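Side-chain contacts in probable secreted solute-binding lipoprotein (Streptomyces coelicolor, PDB 3I3V), which probably binds a small solute outside the cell membrane and hands it to a membrane transporter, as other extracellular solute-binding proteins do: residues Q53-E56 with T57-A61; R132-L135 with D136-G139; P313-V316 with A317-T321. All coordinates share one frame; numbering follows the deposited sequence.

Contact 1 (Q53-E56 with T57-A61); sequences QVYE and TSRLA
Thr57 turns its hydroxyl back on the preceding helical turn, where OG1 donates a hydrogen bond to Gln53 O at 3.1 Å. The geometry follows from the first torsion, which sets OG1 opposite the carbonyl carbon and next to the residue's own nitrogen (chi1 -54°). Gln53 O also takes the regular helical bond from Thr57 N, and the two donors reach it from opposite faces of its carbonyl plane. OG1 stands well off that plane, tilted by 35°. A threonine suits this exposed position because its hydroxyl can be satisfied by the helix itself.

Glu56, the residue before it, works in two directions. Its carbonyl oxygen accepts Leu60 N at 3.0 Å, and Leu60 leans over the same atom, with CD1 3.3 Å from Glu56 O. The side chain, by contrast, runs outward: it is extended beyond CG, and its carboxylate is shared between a salt bridge from OE1 to Lys75 and a hydrogen bond from Trp79 NE1 to OE2. Those two partners should limit its rotation, and Lys75 probably favours the charged form.

Tyr55 is the buried member of the group. Its carbonyl oxygen receives Arg59 N at 2.8 Å, and Arg59 CB rests 3.4 Å from that oxygen, at an oblique position beside the phenol ring. Further out, Arg59 CD comes within 4.2 Å of Tyr55 OH, whose hydrogen bond goes to Ala84 O. The Tyr55 ring also meets Trp79.

Val54 and Tyr55 turn to His13 of strand 9-14, while Thr57 is exposed; helix 51-60 is the connecting helix of a beta-alpha-beta crossover between parallel strands 41-46 and 67-70.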
loop_
_atom_site.group_PDB
_atom_site.type_symbol
_atom_site.label_atom_id
_atom_site.label_comp_id
_atom_site.label_asym_id
_atom_site.label_seq_id
_atom_site.Cartn_x
_atom_site.Cartn_y
_atom_site.Cartn_z
ATOM N N GLN C 53 -21.404 -57.561 16.379
ATOM C CA GLN C 53 -22.646 -58.299 16.138
ATOM C C GLN C 53 -23.844 -57.384 16.337
ATOM O O GLN C 53 -24.748 -57.351 15.508
ATOM C CB GLN C 53 -22.783 -59.505 17.095
ATOM C CG GLN C 53 -21.813 -60.682 16.862
ATOM C CD GLN C 53 -20.358 -60.406 17.280
ATOM O OE1 GLN C 53 -19.483 -61.263 17.097
ATOM N NE2 GLN C 53 -20.096 -59.220 17.836
ATOM N N VAL C 54 -23.848 -56.648 17.448
ATOM C CA VAL C 54 -24.943 -55.736 17.761
ATOM C C VAL C 54 -25.047 -54.642 16.719
ATOM O O VAL C 54 -26.147 -54.226 16.365
ATOM C CB VAL C 54 -24.748 -55.074 19.132
ATOM C CG1 VAL C 54 -25.903 -54.104 19.424
ATOM C CG2 VAL C 54 -24.658 -56.143 20.202
ATOM N N TYR C 55 -23.902 -54.166 16.235
ATOM C CA TYR C 55 -23.922 -53.125 15.216
ATOM C C TYR C 55 -24.524 -53.649 13.901
ATOM O O TYR C 55 -25.295 -52.953 13.250
ATOM C CB TYR C 55 -22.517 -52.591 14.952
ATOM C CG TYR C 55 -22.468 -51.625 13.789
ATOM C CD1 TYR C 55 -22.901 -50.310 13.927
ATOM C CD2 TYR C 55 -22.029 -52.045 12.536
ATOM C CE1 TYR C 55 -22.901 -49.438 12.844
ATOM C CE2 TYR C 55 -22.022 -51.183 11.449
ATOM C CZ TYR C 55 -22.460 -49.880 11.612
ATOM O OH TYR C 55 -22.451 -49.034 10.532
ATOM N N GLU C 56 -24.174 -54.871 13.513
ATOM C CA GLU C 56 -24.704 -55.438 12.270
ATOM C C GLU C 56 -26.218 -55.627 12.352
ATOM O O GLU C 56 -26.940 -55.403 11.380
ATOM C CB GLU C 56 -23.990 -56.757 11.946
ATOM C CG GLU C 56 -22.515 -56.532 11.666
ATOM C CD GLU C 56 -21.749 -57.800 11.358
ATOM O OE1 GLU C 56 -22.363 -58.888 11.370
ATOM O OE2 GLU C 56 -20.526 -57.703 11.104
ATOM N N THR C 57 -26.708 -56.013 13.521
ATOM C CA THR C 57 -28.143 -56.177 13.686
ATOM C C THR C 57 -28.820 -54.810 13.552
ATOM O O THR C 57 -29.929 -54.710 13.030
ATOM C CB THR C 57 -28.483 -56.770 15.053
ATOM O OG1 THR C 57 -27.748 -57.986 15.242
ATOM C CG2 THR C 57 -29.975 -57.054 15.146
ATOM N N SER C 58 -28.155 -53.758 14.025
ATOM C CA SER C 58 -28.705 -52.404 13.929
ATOM C C SER C 58 -28.638 -51.887 12.498
ATOM O O SER C 58 -29.515 -51.158 12.057
ATOM C CB SER C 58 -27.938 -51.433 14.828
ATOM O OG SER C 58 -28.358 -51.537 16.175
ATOM N N ARG C 59 -27.578 -52.256 11.787
ATOM C CA ARG C 59 -27.377 -51.826 10.409
ATOM C C ARG C 59 -28.460 -52.398 9.486
ATOM O O ARG C 59 -28.981 -51.710 8.611
ATOM C CB ARG C 59 -25.982 -52.262 9.953
ATOM C CG ARG C 59 -25.658 -52.004 8.502
ATOM C CD ARG C 59 -25.600 -50.525 8.149
ATOM N NE ARG C 59 -25.280 -50.386 6.733
ATOM C CZ ARG C 59 -26.060 -49.795 5.835
ATOM N NH1 ARG C 59 -27.218 -49.262 6.202
ATOM N NH2 ARG C 59 -25.694 -49.772 4.560
ATOM N N LEU C 60 -28.795 -53.663 9.700
ATOM C CA LEU C 60 -29.814 -54.341 8.911
ATOM C C LEU C 60 -31.212 -53.788 9.195
ATOM O O LEU C 60 -32.105 -53.882 8.357
ATOM C CB LEU C 60 -29.764 -55.839 9.203
ATOM C CG LEU C 60 -28.509 -56.515 8.645
ATOM C CD1 LEU C 60 -28.193 -57.786 9.414
ATOM C CD2 LEU C 60 -28.728 -56.800 7.159
ATOM N N ALA C 61 -31.399 -53.211 10.376
ATOM C CA ALA C 61 -32.690 -52.638 10.741
ATOM C C ALA C 61 -32.702 -51.162 10.368
ATOM O O ALA C 61 -33.653 -50.443 10.671
ATOM C CB ALA C 61 -32.937 -52.801 12.233
#

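Contact 2 (R132-L135 with D136-G139); sequences RALL and DRAG
Leu134 overlaps the far end of Arg137, setting CD1 3.6 Å from Arg137 NE and CD2 3.8 Å from Arg137 NH2. The two side chains cross at a slant, three residues apart along the helix. Arg137 gets there by running extended from CG to NE after a first torsion that sends CG away from the carbonyl carbon (chi1 -51°), so its methylenes pass the backbone of the previous turn. Arg137 CG lies just 3.0 Å from Ala133 O, and the same oxygen sits over one face of the guanidinium, 3.7 Å above its plane and toward the rim. Arg137 N donates the helical bond to Ala133 O. With a small alanine at 133, NH2 can approach its CB.

Leu134 is buried, also touching Ile162 and Glu240. Replacing it with an alanine would probably open a gap beside Ile162 and set the Arg137 guanidinium free to swing.

Arg132 and Asp136 form a looser pair one turn apart. OD1 of Asp136 lies at the edge of the Arg132 guanidinium, but 4.3 Å from NH1, too far for a salt bridge; the attraction is probably modest. The arginine has firmer partners in Asp141 O and Glu264. Leu135 and Ala138 pack on Leu157, joining the short helix to helix 147-159.

Gly139 N bonds to Asp136 O at 3.1 Å; a separate bond to Leu135 O is weak. At this glycine phi turns positive (101°), where a CB would press against the carbonyl oxygen of Ala138, and helix 132-138 ends in a Schellman motif.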
loop_
_atom_site.group_PDB
_atom_site.type_symbol
_atom_site.label_atom_id
_atom_site.label_comp_id
_atom_site.label_asym_id
_atom_site.label_seq_id
_atom_site.Cartn_x
_atom_site.Cartn_y
_atom_site.Cartn_z
ATOM N N ARG C 132 16.708 -53.875 36.259
ATOM C CA ARG C 132 18.115 -53.576 36.533
ATOM C C ARG C 132 18.615 -54.079 37.878
ATOM O O ARG C 132 19.708 -54.629 37.977
ATOM C CB ARG C 132 18.358 -52.074 36.443
ATOM C CG ARG C 132 18.755 -51.597 35.070
ATOM C CD ARG C 132 20.156 -52.050 34.739
ATOM N NE ARG C 132 20.613 -51.494 33.472
ATOM C CZ ARG C 132 21.817 -51.710 32.965
ATOM N NH1 ARG C 132 22.679 -52.473 33.623
ATOM N NH2 ARG C 132 22.160 -51.166 31.806
ATOM N N ALA C 133 17.820 -53.871 38.918
ATOM C CA ALA C 133 18.204 -54.323 40.242
ATOM C C ALA C 133 18.595 -55.793 40.185
ATOM O O ALA C 133 19.585 -56.203 40.788
ATOM C CB ALA C 133 17.057 -54.127 41.215
ATOM N N LEU C 134 17.825 -56.588 39.451
ATOM C CA LEU C 134 18.112 -58.015 39.344
ATOM C C LEU C 134 19.281 -58.324 38.403
ATOM O O LEU C 134 20.024 -59.277 38.635
ATOM C CB LEU C 134 16.850 -58.775 38.917
ATOM C CG LEU C 134 15.783 -58.973 40.008
ATOM C CD1 LEU C 134 16.253 -59.989 41.026
ATOM C CD2 LEU C 134 15.500 -57.649 40.701
ATOM N N LEU C 135 19.448 -57.530 37.348
ATOM C CA LEU C 135 20.562 -57.749 36.430
ATOM C C LEU C 135 21.857 -57.413 37.168
ATOM O O LEU C 135 22.906 -58.012 36.907
ATOM C CB LEU C 135 20.436 -56.875 35.175
ATOM C CG LEU C 135 19.353 -57.232 34.145
ATOM C CD1 LEU C 135 19.436 -56.281 32.956
ATOM C CD2 LEU C 135 19.528 -58.674 33.695
ATOM N N ASP C 136 21.772 -56.459 38.096
ATOM C CA ASP C 136 22.924 -56.051 38.891
ATOM C C ASP C 136 23.306 -57.145 39.883
ATOM O O ASP C 136 24.485 -57.466 40.017
ATOM C CB ASP C 136 22.637 -54.749 39.653
ATOM C CG ASP C 136 22.775 -53.506 38.777
ATOM O OD1 ASP C 136 23.415 -53.572 37.705
ATOM O OD2 ASP C 136 22.253 -52.445 39.176
ATOM N N ARG C 137 22.323 -57.716 40.576
ATOM C CA ARG C 137 22.608 -58.781 41.534
ATOM C C ARG C 137 23.313 -59.945 40.843
ATOM O O ARG C 137 24.140 -60.632 41.443
ATOM C CB ARG C 137 21.327 -59.336 42.165
ATOM C CG ARG C 137 20.360 -58.328 42.757
ATOM C CD ARG C 137 19.339 -59.048 43.651
ATOM N NE ARG C 137 18.045 -58.363 43.739
ATOM C CZ ARG C 137 17.870 -57.119 44.179
ATOM N NH1 ARG C 137 18.910 -56.399 44.583
ATOM N NH2 ARG C 137 16.648 -56.592 44.214
ATOM N N ALA C 138 22.973 -60.164 39.575
ATOM C CA ALA C 138 23.534 -61.266 38.800
ATOM C C ALA C 138 24.893 -60.983 38.176
ATOM O O ALA C 138 25.601 -61.905 37.776
ATOM C CB ALA C 138 22.545 -61.685 37.718
ATOM N N GLY C 139 25.256 -59.712 38.076
ATOM C CA GLY C 139 26.542 -59.388 37.495
ATOM C C GLY C 139 26.489 -58.932 36.052
ATOM O O GLY C 139 27.529 -58.698 35.442
#

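Contact 3 (P313-V316 with A317-T321); sequences PDVV and ARFVT
Val315 and Phe319 lie side by side and point the same way, one turn apart in the opening turns of helix 313-323, part of the alpha/beta architecture of the solute-binding family. Val315 CG1 approaches Phe319 CE2 at 4.2 Å. The ring is brought over by its first torsion, which places CG opposite the carbonyl carbon (chi1 -84°). Its CD2 lies 3.3 Å from Val315 O, obliquely placed, while Val316 O sits at the ring edge, near its plane. Branched and aromatic apolar residues suit this buried side. Val316 O accepts Val320 N at 3.2 Å, and Val320 CG2 packs against that oxygen.

Pro313 begins the helix. A proline fits the first turn of a helix, where its missing N-H has no preceding helical carbonyl to serve. Its own carbonyl oxygen takes Ala317 N at 2.9 Å, and the small Ala317 CB rests close to it. Arg318 N makes only weak bonds, to both Asp314 O and Val315 O, while Arg318 CG lies 3.4 Å from Asp314 O.

Farther out, Phe319 meets Tyr121 and Phe122 edge-to-face, and Met327 touches Val316, Phe319 and Val320. Glu36 of the second subunit packs on Pro313 and Asp314, so this end of the helix also borders a neighbouring copy. The charged groups have their partners outside these turns: Asp314 OD2 pairs with Arg312 NE, and Arg318, bent at chi3 (143°), forms a salt bridge from NE to Glu322 OE1.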
loop_
_atom_site.group_PDB
_atom_site.type_symbol
_atom_site.label_atom_id
_atom_site.label_comp_id
_atom_site.label_asym_id
_atom_site.label_seq_id
_atom_site.Cartn_x
_atom_site.Cartn_y
_atom_site.Cartn_z
ATOM N N PRO C 313 -4.907 -32.121 19.209
ATOM C CA PRO C 313 -3.753 -32.407 20.061
ATOM C C PRO C 313 -3.979 -32.452 21.569
ATOM O O PRO C 313 -3.466 -33.347 22.238
ATOM C CB PRO C 313 -2.761 -31.332 19.649
ATOM C CG PRO C 313 -3.032 -31.214 18.180
ATOM C CD PRO C 313 -4.546 -31.146 18.167
ATOM N N ASP C 314 -4.735 -31.508 22.116
ATOM C CA ASP C 314 -4.971 -31.497 23.563
ATOM C C ASP C 314 -5.785 -32.699 24.030
ATOM O O ASP C 314 -5.606 -33.184 25.153
ATOM C CB ASP C 314 -5.689 -30.216 23.994
ATOM C CG ASP C 314 -7.031 -30.046 23.326
ATOM O OD1 ASP C 314 -7.983 -29.598 24.006
ATOM O OD2 ASP C 314 -7.127 -30.348 22.119
ATOM N N VAL C 315 -6.688 -33.168 23.169
ATOM C CA VAL C 315 -7.530 -34.308 23.504
ATOM C C VAL C 315 -6.692 -35.578 23.420
ATOM O O VAL C 315 -6.811 -36.474 24.248
ATOM C CB VAL C 315 -8.724 -34.421 22.535
ATOM C CG1 VAL C 315 -9.580 -35.601 22.917
ATOM C CG2 VAL C 315 -9.548 -33.138 22.568
ATOM N N VAL C 316 -5.842 -35.639 22.404
ATOM C CA VAL C 316 -4.968 -36.779 22.210
ATOM C C VAL C 316 -4.023 -36.914 23.404
ATOM O O VAL C 316 -3.862 -38.001 23.954
ATOM C CB VAL C 316 -4.151 -36.605 20.926
ATOM C CG1 VAL C 316 -3.124 -37.699 20.812
ATOM C CG2 VAL C 316 -5.088 -36.608 19.727
ATOM N N ALA C 317 -3.420 -35.796 23.804
ATOM C CA ALA C 317 -2.486 -35.757 24.928
ATOM C C ALA C 317 -3.107 -36.238 26.244
ATOM O O ALA C 317 -2.412 -36.773 27.096
ATOM C CB ALA C 317 -1.932 -34.337 25.090
ATOM N N ARG C 318 -4.407 -36.040 26.423
ATOM C CA ARG C 318 -5.059 -36.511 27.644
ATOM C C ARG C 318 -5.075 -38.040 27.656
ATOM O O ARG C 318 -4.821 -38.664 28.689
ATOM C CB ARG C 318 -6.497 -35.984 27.754
ATOM C CG ARG C 318 -6.605 -34.515 28.147
ATOM C CD ARG C 318 -8.033 -34.149 28.556
ATOM N NE ARG C 318 -8.067 -33.192 29.664
ATOM C CZ ARG C 318 -7.786 -31.891 29.562
ATOM N NH1 ARG C 318 -7.448 -31.359 28.390
ATOM N NH2 ARG C 318 -7.836 -31.121 30.644
ATOM N N PHE C 319 -5.386 -38.645 26.510
ATOM C CA PHE C 319 -5.405 -40.098 26.432
ATOM C C PHE C 319 -4.033 -40.631 26.800
ATOM O O PHE C 319 -3.915 -41.601 27.542
ATOM C CB PHE C 319 -5.805 -40.568 25.028
ATOM C CG PHE C 319 -7.287 -40.616 24.824
ATOM C CD1 PHE C 319 -8.044 -41.636 25.404
ATOM C CD2 PHE C 319 -7.942 -39.602 24.126
ATOM C CE1 PHE C 319 -9.426 -41.643 25.294
ATOM C CE2 PHE C 319 -9.327 -39.599 24.010
ATOM C CZ PHE C 319 -10.074 -40.617 24.595
ATOM N N VAL C 320 -3.004 -39.968 26.292
ATOM C CA VAL C 320 -1.617 -40.338 26.558
ATOM C C VAL C 320 -1.222 -40.114 28.025
ATOM O O VAL C 320 -0.778 -41.031 28.703
ATOM C CB VAL C 320 -0.667 -39.509 25.677
ATOM C CG1 VAL C 320 0.779 -39.786 26.059
ATOM C CG2 VAL C 320 -0.908 -39.836 24.211
ATOM N N THR C 321 -1.416 -38.886 28.493
ATOM C CA THR C 321 -1.065 -38.464 29.846
ATOM C C THR C 321 -1.927 -38.997 30.980
ATOM O O THR C 321 -1.407 -39.513 31.963
ATOM C CB THR C 321 -1.057 -36.917 29.934
ATOM O OG1 THR C 321 0.023 -36.402 29.140
ATOM C CG2 THR C 321 -0.883 -36.455 31.364
#

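All three contacts are turns within single helices, and no two share an element. Contact 1 is a surface contact; contacts 2 and 3 are partly buried. Contacts 1 and 2 lie on opposite sides of the chain's centre, with their own centres 55 Å apart, while contact 3 lies nearer the middle and is about 19 Å from contact 1 and about 23 Å from contact 2 between nearest atoms. Chemistry follows place: contact 1 relies on hydroxyl and charged groups around one buried tyrosine, contact 2 on an arginine head group against leucine near a helix end, and contact 3 on valine and phenylalanine; of the three, it alone touches another subunit.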